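Local coordinates for protein-tyrosine-phosphatase (Shewanella sp., PDB 2Z72) that hydrolyses the phosphate ester of phosphotyrosine in proteins as a cold-active member of the calcineurin-like phosphoesterase family that carries two bound zinc ions, at residues P11-I14 against Q20-A23; Y24-N29 against Y166-T171; V85-L90 against K94-D99; E106-M111 against I198-V203. One frame throughout, in Å; residues are numbered along the deposited sequence.

How the interactions relate
The four contacts fall into two touching pairs. Interactions 1 and 2, with centres about 14 Å apart, share strand 22-27 of the small antiparallel sheet near the N-terminus, and Y12 O probably accepts a hydrogen bond from Y24 N between them. Interactions 3 and 4, with centres about 19 Å apart, lie in the phosphoesterase core, where helix 83-92 precedes strand 108-111 and M109 packs on L90 and I95. The centres of interactions 2 and 4 lie about 36 Å apart, on opposite sides of the chain's centre. Along the chain, interaction 3 is nested within the loop closed by interaction 2, which crosses interaction 4; the N-terminal sheet is thus tied to a helix of the core sequence.

Interaction 1 of 4, residues P11-I14 against Q20-A23; sequences PYVI and QSTA
The beta hairpin of strands 8-14 and 22-27 is joined near its loop end by the backbones of I14 and T22, an antiparallel hydrogen-bonded pair. I14 N donates to T22 O at 2.8 Å, and T22 N returns a bond to I14 O at 3.0 Å; both are fairly straight, with N-H...O angles of 160°. The next pair along, V13 with A23, is non-hydrogen-bonded, and here CA-H...O contacts fill in: V13 CA lies 3.2 Å from T22 O, and A23 CA approaches Y12 O. Side chains divide between the two sides of the sheet. On one, V13 spreads its methyls along the opposing segment. With CG1 anti to the backbone N (chi1 174°), that branch runs on to S21 CB, 3.9 Å away, while CG2 turns back to the methyl of A23 at 4.1 Å. P11 CB meets the same methyl beside V13 CG2, at 4.2 Å. The other side carries I14 and T22, whose CB atoms are 4.4 Å apart, while CG1 of I14 leads away to the ring of Y24. S21 sets its CB only 3.1 Å from I14 O, and its hydroxyl is hydrogen-bonded to T15 OG1 in the connecting loop. Beyond the hairpin, strand 30-35 continues the sheet on the far side of strand 22-27. I14 and T22 therefore satisfy each other's backbone groups in both directions, while the V13-A23 pair lies between two hydrogen-bonded pairs, I14-T22 and Y12-Y24, and adds C-H...O and methyl contacts, consistent with the backbone bonds fixing the register.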
loop_
_atom_site.group_PDB
_atom_site.type_symbol
_atom_site.label_atom_id
_atom_site.label_comp_id
_atom_site.label_asym_id
_atom_site.label_seq_id
_atom_site.Cartn_x
_atom_site.Cartn_y
_atom_site.Cartn_z
ATOM N N PRO A 11 -3.559 12.867 -12.520
ATOM C CA PRO A 11 -2.529 12.993 -13.526
ATOM C C PRO A 11 -1.502 11.875 -13.485
ATOM O O PRO A 11 -1.328 11.191 -12.467
ATOM C CB PRO A 11 -1.874 14.307 -13.087
ATOM C CG PRO A 11 -1.993 14.339 -11.592
ATOM C CD PRO A 11 -3.354 13.724 -11.336
ATOM N N TYR A 12 -0.845 11.685 -14.624
ATOM C CA TYR A 12 0.344 10.865 -14.760
ATOM C C TYR A 12 1.512 11.854 -14.908
ATOM O O TYR A 12 1.571 12.595 -15.875
ATOM C CB TYR A 12 0.227 9.980 -15.988
ATOM C CG TYR A 12 -0.924 8.998 -15.906
ATOM C CD1 TYR A 12 -2.203 9.310 -16.357
ATOM C CD2 TYR A 12 -0.758 7.741 -15.322
ATOM C CE1 TYR A 12 -3.241 8.395 -16.281
ATOM C CE2 TYR A 12 -1.778 6.865 -15.242
ATOM C CZ TYR A 12 -3.029 7.183 -15.693
ATOM O OH TYR A 12 -4.026 6.231 -15.575
ATOM N N VAL A 13 2.407 11.891 -13.907
ATOM C CA VAL A 13 3.442 12.894 -13.833
ATOM C C VAL A 13 4.798 12.288 -14.139
ATOM O O VAL A 13 5.177 11.272 -13.591
ATOM C CB VAL A 13 3.447 13.581 -12.436
ATOM C CG1 VAL A 13 4.627 14.515 -12.308
ATOM C CG2 VAL A 13 2.149 14.298 -12.155
ATOM N N ILE A 14 5.494 12.942 -15.079
ATOM C CA ILE A 14 6.883 12.588 -15.433
ATOM C C ILE A 14 7.787 13.513 -14.670
ATOM O O ILE A 14 7.581 14.731 -14.709
ATOM C CB ILE A 14 7.058 12.880 -16.961
ATOM C CG1 ILE A 14 6.034 12.109 -17.771
ATOM C CG2 ILE A 14 8.491 12.722 -17.352
ATOM C CD1 ILE A 14 5.951 10.654 -17.517
ATOM N N GLN A 20 11.788 20.761 -14.753
ATOM C CA GLN A 20 10.392 20.671 -14.340
ATOM C C GLN A 20 9.722 19.357 -14.758
ATOM O O GLN A 20 10.035 18.779 -15.784
ATOM C CB GLN A 20 9.537 21.818 -14.845
ATOM C CG GLN A 20 9.911 22.426 -16.156
ATOM C CD GLN A 20 8.796 23.346 -16.618
ATOM O OE1 GLN A 20 8.076 23.967 -15.838
ATOM N NE2 GLN A 20 8.620 23.368 -17.906
ATOM N N SER A 21 8.772 18.949 -13.938
ATOM C CA SER A 21 7.920 17.824 -14.239
ATOM C C SER A 21 6.823 18.225 -15.218
ATOM O O SER A 21 6.541 19.394 -15.443
ATOM C CB SER A 21 7.353 17.294 -12.916
ATOM O OG SER A 21 8.374 16.679 -12.096
ATOM N N THR A 22 6.179 17.193 -15.803
ATOM C CA THR A 22 5.114 17.316 -16.750
ATOM C C THR A 22 3.962 16.420 -16.326
ATOM O O THR A 22 4.229 15.297 -15.859
ATOM C CB THR A 22 5.602 16.877 -18.134
ATOM O OG1 THR A 22 6.714 17.684 -18.558
ATOM C CG2 THR A 22 4.481 16.991 -19.197
ATOM N N ALA A 23 2.756 16.883 -16.437
ATOM C CA ALA A 23 1.584 16.129 -16.070
ATOM C C ALA A 23 0.709 15.843 -17.299
ATOM O O ALA A 23 0.397 16.765 -18.081
ATOM C CB ALA A 23 0.776 16.872 -15.018
#

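Interaction 2 of 4, residues Y24-N29 against Y166-T171; sequences YWICDN and YDIATT
I26 and I168 meet methyl to methyl, their side chains slanting across each other where a strand runs past a helix. In the modelled conformer of I26, one of two, CG2 stands 3.6 Å from I168 CG2. Its other branch turns to the next residue of the helix: CG1 lies 4.1 Å from A169 CB, and CD1 rests near A169 CA at 4.0 Å. The short side of A169 thus lets I26 come down onto the helix backbone. This places the second strand of the three-stranded N-terminal sheet, 22-27, over helix 166-172, which the chain reaches only some 140 residues later. C27, the residue after I26, is tied by a disulfide to C47. Past it, N29 follows in the turn to strand 30-35 and lays its amide across I168 at about a right angle, with N29 OD1 3.7 Å from I168 CG2 and N29 ND2 4.1 Å from I168 CD1. An alanine in place of I168 would keep no branch to reach either neighbour and would probably open a gap beneath I26 CG2 and the N29 amide. N29 OD1 also accepts a hydrogen bond from the backbone N of E7.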
loop_
_atom_site.group_PDB
_atom_site.type_symbol
_atom_site.label_atom_id
_atom_site.label_comp_id
_atom_site.label_asym_id
_atom_site.label_seq_id
_atom_site.Cartn_x
_atom_site.Cartn_y
_atom_site.Cartn_z
ATOM N N TYR A 24 0.283 14.591 -17.410
ATOM C CA TYR A 24 -0.635 14.113 -18.404
ATOM C C TYR A 24 -2.001 13.880 -17.743
ATOM O O TYR A 24 -2.069 13.159 -16.738
ATOM C CB TYR A 24 -0.150 12.836 -19.047
ATOM C CG TYR A 24 1.113 12.968 -19.839
ATOM C CD1 TYR A 24 2.348 12.580 -19.354
ATOM C CD2 TYR A 24 1.151 13.494 -21.072
ATOM C CE1 TYR A 24 3.487 12.713 -20.109
ATOM C CE2 TYR A 24 2.305 13.646 -21.822
ATOM C CZ TYR A 24 3.468 13.260 -21.346
ATOM O OH TYR A 24 4.605 13.402 -22.063
ATOM N N TRP A 25 -3.052 14.427 -18.320
ATOM C CA TRP A 25 -4.399 14.379 -17.793
ATOM C C TRP A 25 -5.309 13.826 -18.852
ATOM O O TRP A 25 -5.249 14.261 -20.028
ATOM C CB TRP A 25 -4.912 15.757 -17.416
ATOM C CG TRP A 25 -4.003 16.572 -16.564
ATOM C CD1 TRP A 25 -2.939 17.318 -16.994
ATOM C CD2 TRP A 25 -4.022 16.770 -15.157
ATOM N NE1 TRP A 25 -2.320 17.932 -15.975
ATOM C CE2 TRP A 25 -2.952 17.637 -14.804
ATOM C CE3 TRP A 25 -4.853 16.306 -14.128
ATOM C CZ2 TRP A 25 -2.713 18.019 -13.478
ATOM C CZ3 TRP A 25 -4.607 16.702 -12.819
ATOM C CH2 TRP A 25 -3.529 17.563 -12.491
ATOM N N ILE A 26 -6.167 12.874 -18.480
ATOM C CA ILE A 26 -7.266 12.457 -19.345
ATOM C C ILE A 26 -8.504 13.230 -18.928
ATOM O O ILE A 26 -8.976 13.083 -17.811
ATOM C CB ILE A 26 -7.543 10.949 -19.252
ATOM C CG1 ILE A 26 -6.303 10.140 -19.459
ATOM C CG2 ILE A 26 -8.628 10.570 -20.257
ATOM C CD1 ILE A 26 -5.470 10.508 -20.682
ATOM N N CYS A 27 -8.963 14.116 -19.818
ATOM C CA CYS A 27 -10.099 14.991 -19.530
ATOM C C CYS A 27 -11.143 14.777 -20.619
ATOM O O CYS A 27 -10.920 15.162 -21.770
ATOM C CB CYS A 27 -9.629 16.442 -19.489
ATOM S SG CYS A 27 -8.223 16.756 -18.442
ATOM N N ASP A 28 -12.252 14.130 -20.325
ATOM C CA ASP A 28 -13.314 13.873 -21.320
ATOM C C ASP A 28 -12.747 13.110 -22.492
ATOM O O ASP A 28 -13.059 13.463 -23.657
ATOM C CB ASP A 28 -13.932 15.171 -21.783
ATOM C CG ASP A 28 -15.370 15.108 -22.258
ATOM O OD1 ASP A 28 -16.106 14.119 -22.098
ATOM O OD2 ASP A 28 -15.726 16.171 -22.810
ATOM N N ASN A 29 -12.005 12.072 -22.261
ATOM C CA ASN A 29 -11.448 11.181 -23.267
ATOM C C ASN A 29 -10.474 11.872 -24.234
ATOM O O ASN A 29 -10.208 11.356 -25.320
ATOM C CB ASN A 29 -12.452 10.378 -24.084
ATOM C CG ASN A 29 -12.908 9.104 -23.378
ATOM O OD1 ASN A 29 -12.520 8.855 -22.228
ATOM N ND2 ASN A 29 -13.767 8.319 -24.023
ATOM N N TYR A 166 -8.549 2.084 -17.954
ATOM C CA TYR A 166 -7.194 2.612 -18.096
ATOM C C TYR A 166 -6.666 2.411 -19.499
ATOM O O TYR A 166 -5.590 2.907 -19.835
ATOM C CB TYR A 166 -6.241 2.058 -16.998
ATOM C CG TYR A 166 -6.765 2.584 -15.646
ATOM C CD1 TYR A 166 -7.297 1.751 -14.681
ATOM C CD2 TYR A 166 -6.749 3.970 -15.383
ATOM C CE1 TYR A 166 -7.760 2.288 -13.490
ATOM C CE2 TYR A 166 -7.253 4.487 -14.204
ATOM C CZ TYR A 166 -7.768 3.644 -13.245
ATOM O OH TYR A 166 -8.297 4.129 -12.090
ATOM N N ASP A 167 -7.459 1.738 -20.336
ATOM C CA ASP A 167 -7.048 1.689 -21.763
ATOM C C ASP A 167 -7.105 3.082 -22.423
ATOM O O ASP A 167 -6.441 3.303 -23.421
ATOM C CB ASP A 167 -7.946 0.706 -22.561
ATOM C CG ASP A 167 -7.823 -0.729 -22.255
ATOM O OD1 ASP A 167 -8.605 -1.562 -22.784
ATOM O OD2 ASP A 167 -6.909 -1.106 -21.484
ATOM N N ILE A 168 -7.928 3.977 -21.906
ATOM C CA ILE A 168 -7.958 5.328 -22.430
ATOM C C ILE A 168 -6.607 5.981 -22.213
ATOM O O ILE A 168 -5.939 6.504 -23.124
ATOM C CB ILE A 168 -9.132 6.163 -21.846
ATOM C CG1 ILE A 168 -10.520 5.590 -22.143
ATOM C CG2 ILE A 168 -9.024 7.613 -22.337
ATOM C CD1 ILE A 168 -10.792 5.520 -23.630
ATOM N N ALA A 169 -6.092 5.941 -20.971
ATOM C CA ALA A 169 -4.806 6.555 -20.665
ATOM C C ALA A 169 -3.701 5.896 -21.463
ATOM O O ALA A 169 -2.831 6.607 -21.996
ATOM C CB ALA A 169 -4.540 6.448 -19.175
ATOM N N THR A 170 -3.668 4.574 -21.556
ATOM C CA THR A 170 -2.562 3.948 -22.283
ATOM C C THR A 170 -2.600 4.272 -23.763
ATOM O O THR A 170 -1.557 4.424 -24.392
ATOM C CB THR A 170 -2.481 2.428 -22.036
ATOM O OG1 THR A 170 -3.737 1.807 -22.342
ATOM C CG2 THR A 170 -2.184 2.151 -20.585
ATOM N N THR A 171 -3.791 4.398 -24.330
ATOM C CA THR A 171 -3.902 4.790 -25.771
ATOM C C THR A 171 -3.482 6.229 -25.921
ATOM O O THR A 171 -2.644 6.562 -26.782
ATOM C CB THR A 171 -5.323 4.541 -26.267
ATOM O OG1 THR A 171 -5.581 3.132 -26.245
ATOM C CG2 THR A 171 -5.412 4.945 -27.754
#

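Interaction 3 of 4, residues V85-L90 against K94-D99; sequences VLLTLL and KIIDSD
One carbonyl oxygen, L90 O, receives two successive backbone N-H groups from beyond the end of its helix. I95 N donates to it at 2.9 Å with an N-H...O angle of 146°, lying in the carbonyl plane; I96 N adds a longer, weak bond at 3.4 Å. The chain can double back this way because K94 takes a positive phi of 65°. The side chains of the returning segment then close over the helix. L90 CD2 packs 3.9 Å from I95 CB, the two side chains slanting past one another, while I96 reaches L90 at its CB, on a different side of the residue. Its CG1 sits in the crowded position between backbone N and carbonyl carbon (chi1 63°), and the extended branch carries CD1 to 3.9 Å from L90 CB and 3.6 Å from L87 CD1, meeting L87 nearly at right angles. A serine in place of I96 would lack this branch and is likely to open a gap beside L87 CD1 and L90 CB. F128 and L132 of helix 122-138 line the same apolar patch, F128 against L87 and L90, L132 against I96. Further on, D97 OD2 accepts from D99 N at 2.8 Å, approached from above the carboxylate plane, an Asx turn; the same oxygen also accepts from N101 N. The helix end itself is a Schellman motif, here closing helix 83-92 and turning the chain back toward strand 108-111.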
loop_
_atom_site.group_PDB
_atom_site.type_symbol
_atom_site.label_atom_id
_atom_site.label_comp_id
_atom_site.label_asym_id
_atom_site.label_seq_id
_atom_site.Cartn_x
_atom_site.Cartn_y
_atom_site.Cartn_z
ATOM N N VAL A 85 -14.378 4.565 -0.788
ATOM C CA VAL A 85 -14.460 3.744 0.420
ATOM C C VAL A 85 -13.304 4.062 1.375
ATOM O O VAL A 85 -13.539 4.229 2.590
ATOM C CB VAL A 85 -14.447 2.252 0.061
ATOM C CG1 VAL A 85 -14.401 1.358 1.291
ATOM C CG2 VAL A 85 -15.678 1.895 -0.786
ATOM N N LEU A 86 -12.102 4.177 0.851
ATOM C CA LEU A 86 -10.986 4.565 1.694
ATOM C C LEU A 86 -11.208 5.863 2.416
ATOM O O LEU A 86 -10.962 6.015 3.627
ATOM C CB LEU A 86 -9.725 4.636 0.827
ATOM C CG LEU A 86 -8.467 5.158 1.498
ATOM C CD1 LEU A 86 -8.033 4.234 2.633
ATOM C CD2 LEU A 86 -7.340 5.354 0.476
ATOM N N LEU A 87 -11.653 6.901 1.674
ATOM C CA LEU A 87 -11.830 8.197 2.255
ATOM C C LEU A 87 -12.888 8.148 3.337
ATOM O O LEU A 87 -12.731 8.720 4.436
ATOM C CB LEU A 87 -12.202 9.225 1.194
ATOM C CG LEU A 87 -12.086 10.682 1.586
ATOM C CD1 LEU A 87 -10.635 11.159 1.653
ATOM C CD2 LEU A 87 -12.811 11.499 0.525
ATOM N N THR A 88 -14.014 7.490 3.049
ATOM C CA THR A 88 -15.069 7.405 4.042
ATOM C C THR A 88 -14.585 6.711 5.333
ATOM O O THR A 88 -14.844 7.164 6.434
ATOM C CB THR A 88 -16.269 6.648 3.461
ATOM O OG1 THR A 88 -16.819 7.495 2.443
ATOM C CG2 THR A 88 -17.343 6.355 4.501
ATOM N N LEU A 89 -13.827 5.602 5.155
ATOM C CA LEU A 89 -13.338 4.888 6.313
ATOM C C LEU A 89 -12.439 5.791 7.153
ATOM O O LEU A 89 -12.547 5.840 8.393
ATOM C CB LEU A 89 -12.573 3.637 5.834
ATOM C CG LEU A 89 -11.790 2.923 6.974
ATOM C CD1 LEU A 89 -12.702 2.439 8.083
ATOM C CD2 LEU A 89 -11.006 1.756 6.338
ATOM N N LEU A 90 -11.520 6.502 6.514
ATOM C CA LEU A 90 -10.574 7.329 7.270
ATOM C C LEU A 90 -11.261 8.498 7.916
ATOM O O LEU A 90 -10.894 8.956 8.990
ATOM C CB LEU A 90 -9.420 7.771 6.365
ATOM C CG LEU A 90 -8.545 6.641 5.821
ATOM C CD1 LEU A 90 -7.477 7.226 4.914
ATOM C CD2 LEU A 90 -7.941 5.769 6.928
ATOM N N LYS A 94 -11.635 9.060 11.961
ATOM C CA LYS A 94 -10.959 10.277 12.438
ATOM C C LYS A 94 -9.454 10.211 12.235
ATOM O O LYS A 94 -8.663 10.825 12.956
ATOM C CB LYS A 94 -11.301 10.576 13.903
ATOM C CG LYS A 94 -12.817 10.705 14.124
ATOM C CD LYS A 94 -13.125 10.847 15.600
ATOM C CE LYS A 94 -14.527 11.361 15.892
ATOM N NZ LYS A 94 -15.620 10.895 15.006
ATOM N N ILE A 95 -9.054 9.492 11.171
ATOM C CA ILE A 95 -7.667 9.430 10.768
ATOM C C ILE A 95 -7.314 10.681 9.971
ATOM O O ILE A 95 -6.175 11.150 10.004
ATOM C CB ILE A 95 -7.360 8.138 10.021
ATOM C CG1 ILE A 95 -7.867 6.883 10.729
ATOM C CG2 ILE A 95 -5.850 8.032 9.740
ATOM C CD1 ILE A 95 -7.333 6.711 12.138
ATOM N N ILE A 96 -8.318 11.232 9.279
ATOM C CA ILE A 96 -8.200 12.476 8.557
ATOM C C ILE A 96 -9.267 13.454 9.083
ATOM O O ILE A 96 -10.227 13.008 9.749
ATOM C CB ILE A 96 -8.292 12.252 7.037
ATOM C CG1 ILE A 96 -9.629 11.685 6.563
ATOM C CG2 ILE A 96 -7.106 11.433 6.588
ATOM C CD1 ILE A 96 -9.679 11.404 5.100
ATOM N N ASP A 97 -9.055 14.733 8.789
ATOM C CA ASP A 97 -9.930 15.808 9.263
ATOM C C ASP A 97 -11.013 16.102 8.272
ATOM O O ASP A 97 -11.174 15.419 7.260
ATOM C CB ASP A 97 -9.083 17.010 9.760
ATOM C CG ASP A 97 -8.343 17.733 8.624
ATOM O OD1 ASP A 97 -7.350 18.445 8.973
ATOM O OD2 ASP A 97 -8.766 17.516 7.459
ATOM N N SER A 98 -11.750 17.201 8.606
ATOM C CA SER A 98 -12.825 17.661 7.820
ATOM C C SER A 98 -12.383 18.246 6.468
ATOM O O SER A 98 -13.261 18.379 5.613
ATOM C CB SER A 98 -13.698 18.724 8.490
ATOM O OG SER A 98 -13.071 19.928 8.883
ATOM N N ASP A 99 -11.130 18.542 6.265
ATOM C CA ASP A 99 -10.622 18.942 4.956
ATOM C C ASP A 99 -10.048 17.753 4.210
ATOM O O ASP A 99 -9.488 17.833 3.082
ATOM C CB ASP A 99 -9.582 20.046 5.262
ATOM C CG ASP A 99 -10.245 21.279 5.852
ATOM O OD1 ASP A 99 -9.704 21.889 6.789
ATOM O OD2 ASP A 99 -11.331 21.686 5.352
#

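Interaction 4 of 4, residues E106-M111 against I198-V203; sequences EGHMVM and IKINDV
Strands 108-111 and 198-200 run in roughly opposite directions, 148° between their axes, at a closest approach of 10.4 Å. H108 faces I200 and V110 faces I198 with CA atoms about 9 Å apart, too far for backbone bonding, so the contact is made by side chains alone. V110 and I200 point at one another tip to tip, V110 CG2 standing 3.6 Å from I200 CD1. I198 comes at V110 in the same end-on manner, its CD1 placed 4.1 Å from both V110 CG1 and V110 CG2, so that V110 receives one isoleucine tip at both methyls and the other at CG2. This is the interface of two mixed sheets packed face to face in the core, the layered beta sandwich of calcineurin-like phosphoesterases: strand 108-111 belongs to one sheet, strand 197-200 to the other. Y205, on the neighbouring strand 203-206, touches V110, I198 and I200. At the other end of the contact I200 CD1 also approaches the H108 ring obliquely, 4.2 Å from H108 ND1. That nitrogen is hydrogen-bonded to H144 NE2, and the side chains of I198 and I200 also touch H144. From I200 the chain reverses through a type II' turn to V203, in which I200 N donates to V203 O at 2.9 Å and V203 N donates back. The V110 side chain lies about 14 Å from a bound zinc ion, and D114, three residues beyond M111, is a ligand in both zinc sites.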
loop_
_atom_site.group_PDB
_atom_site.type_symbol
_atom_site.label_atom_id
_atom_site.label_comp_id
_atom_site.label_asym_id
_atom_site.label_seq_id
_atom_site.Cartn_x
_atom_site.Cartn_y
_atom_site.Cartn_z
ATOM N N GLU A 106 1.275 12.054 15.524
ATOM C CA GLU A 106 2.514 11.343 15.432
ATOM C C GLU A 106 2.279 9.851 15.247
ATOM O O GLU A 106 3.225 9.046 15.304
ATOM C CB GLU A 106 3.400 11.566 16.661
ATOM C CG GLU A 106 3.742 13.046 16.825
ATOM C CD GLU A 106 4.725 13.313 17.932
ATOM O OE1 GLU A 106 5.277 14.420 17.940
ATOM O OE2 GLU A 106 4.901 12.386 18.746
ATOM N N GLY A 107 0.987 9.463 15.020
ATOM C CA GLY A 107 0.713 8.074 14.718
ATOM C C GLY A 107 1.362 7.629 13.422
ATOM O O GLY A 107 1.748 8.449 12.568
ATOM N N HIS A 108 1.452 6.295 13.248
ATOM C CA HIS A 108 1.877 5.664 12.024
ATOM C C HIS A 108 0.726 4.935 11.385
ATOM O O HIS A 108 -0.031 4.255 12.051
ATOM C CB HIS A 108 3.038 4.698 12.247
ATOM C CG HIS A 108 4.308 5.394 12.627
ATOM N ND1 HIS A 108 5.514 4.779 12.317
ATOM C CD2 HIS A 108 4.580 6.542 13.239
ATOM C CE1 HIS A 108 6.489 5.586 12.758
ATOM N NE2 HIS A 108 5.970 6.647 13.309
ATOM N N MET A 109 0.597 5.066 10.054
ATOM C CA MET A 109 -0.299 4.265 9.277
ATOM C C MET A 109 0.499 3.228 8.501
ATOM O O MET A 109 1.506 3.599 7.891
ATOM C CB MET A 109 -1.059 5.156 8.247
ATOM C CG MET A 109 -1.859 4.354 7.262
ATOM S SD MET A 109 -2.759 5.367 6.059
ATOM C CE MET A 109 -4.030 6.026 7.044
ATOM N N VAL A 110 0.066 1.981 8.483
ATOM C CA VAL A 110 0.663 0.966 7.640
ATOM C C VAL A 110 -0.426 0.540 6.645
ATOM O O VAL A 110 -1.431 -0.036 7.044
ATOM C CB VAL A 110 1.176 -0.259 8.389
ATOM C CG1 VAL A 110 1.943 -1.147 7.445
ATOM C CG2 VAL A 110 2.071 0.161 9.572
ATOM N N MET A 111 -0.210 0.854 5.387
ATOM C CA MET A 111 -1.093 0.342 4.327
ATOM C C MET A 111 -0.346 -0.785 3.647
ATOM O O MET A 111 0.627 -0.559 2.936
ATOM C CB MET A 111 -1.448 1.475 3.336
ATOM C CG MET A 111 -2.293 0.921 2.175
ATOM S SD MET A 111 -3.052 2.203 1.155
ATOM C CE MET A 111 -4.317 2.817 2.250
ATOM N N ILE A 198 7.837 -4.603 7.117
ATOM C CA ILE A 198 8.333 -3.742 8.205
ATOM C C ILE A 198 7.942 -4.322 9.554
ATOM O O ILE A 198 7.046 -5.156 9.685
ATOM C CB ILE A 198 7.857 -2.284 8.070
ATOM C CG1 ILE A 198 6.346 -2.129 8.290
ATOM C CG2 ILE A 198 8.313 -1.695 6.763
ATOM C CD1 ILE A 198 5.892 -0.691 8.422
ATOM N N LYS A 199 8.655 -3.843 10.572
ATOM C CA LYS A 199 8.404 -4.187 11.969
ATOM C C LYS A 199 8.214 -2.909 12.746
ATOM O O LYS A 199 9.044 -2.009 12.665
ATOM C CB LYS A 199 9.616 -4.964 12.514
ATOM C CG LYS A 199 9.424 -5.512 13.929
ATOM C CD LYS A 199 10.717 -6.300 14.371
ATOM C CE LYS A 199 10.721 -6.682 15.819
ATOM N NZ LYS A 199 12.056 -7.262 16.090
ATOM N N ILE A 200 7.096 -2.772 13.435
ATOM C CA ILE A 200 6.866 -1.648 14.311
ATOM C C ILE A 200 6.533 -2.229 15.687
ATOM O O ILE A 200 5.593 -2.992 15.851
ATOM C CB ILE A 200 5.724 -0.719 13.844
ATOM C CG1 ILE A 200 5.952 -0.205 12.441
ATOM C CG2 ILE A 200 5.516 0.404 14.852
ATOM C CD1 ILE A 200 4.817 0.664 11.905
ATOM N N ASN A 201 7.337 -1.878 16.678
ATOM C CA ASN A 201 7.138 -2.407 18.050
ATOM C C ASN A 201 7.211 -3.931 17.939
ATOM O O ASN A 201 8.183 -4.447 17.374
ATOM C CB ASN A 201 5.852 -1.879 18.695
ATOM C CG ASN A 201 5.754 -0.363 18.650
ATOM O OD1 ASN A 201 6.760 0.352 18.695
ATOM N ND2 ASN A 201 4.488 0.095 18.649
ATOM N N ASP A 202 6.237 -4.634 18.490
ATOM C CA ASP A 202 6.187 -6.075 18.533
ATOM C C ASP A 202 5.282 -6.645 17.447
ATOM O O ASP A 202 4.722 -7.722 17.611
ATOM C CB ASP A 202 5.752 -6.491 19.929
ATOM C CG ASP A 202 4.362 -6.019 20.286
ATOM O OD1 ASP A 202 3.704 -6.665 21.154
ATOM O OD2 ASP A 202 3.884 -5.014 19.739
ATOM N N VAL A 203 5.187 -5.953 16.287
ATOM C CA VAL A 203 4.290 -6.373 15.215
ATOM C C VAL A 203 5.034 -6.339 13.885
ATOM O O VAL A 203 5.745 -5.368 13.576
ATOM C CB VAL A 203 3.045 -5.471 15.155
ATOM C CG1 VAL A 203 2.083 -5.955 14.090
ATOM C CG2 VAL A 203 2.370 -5.380 16.511
#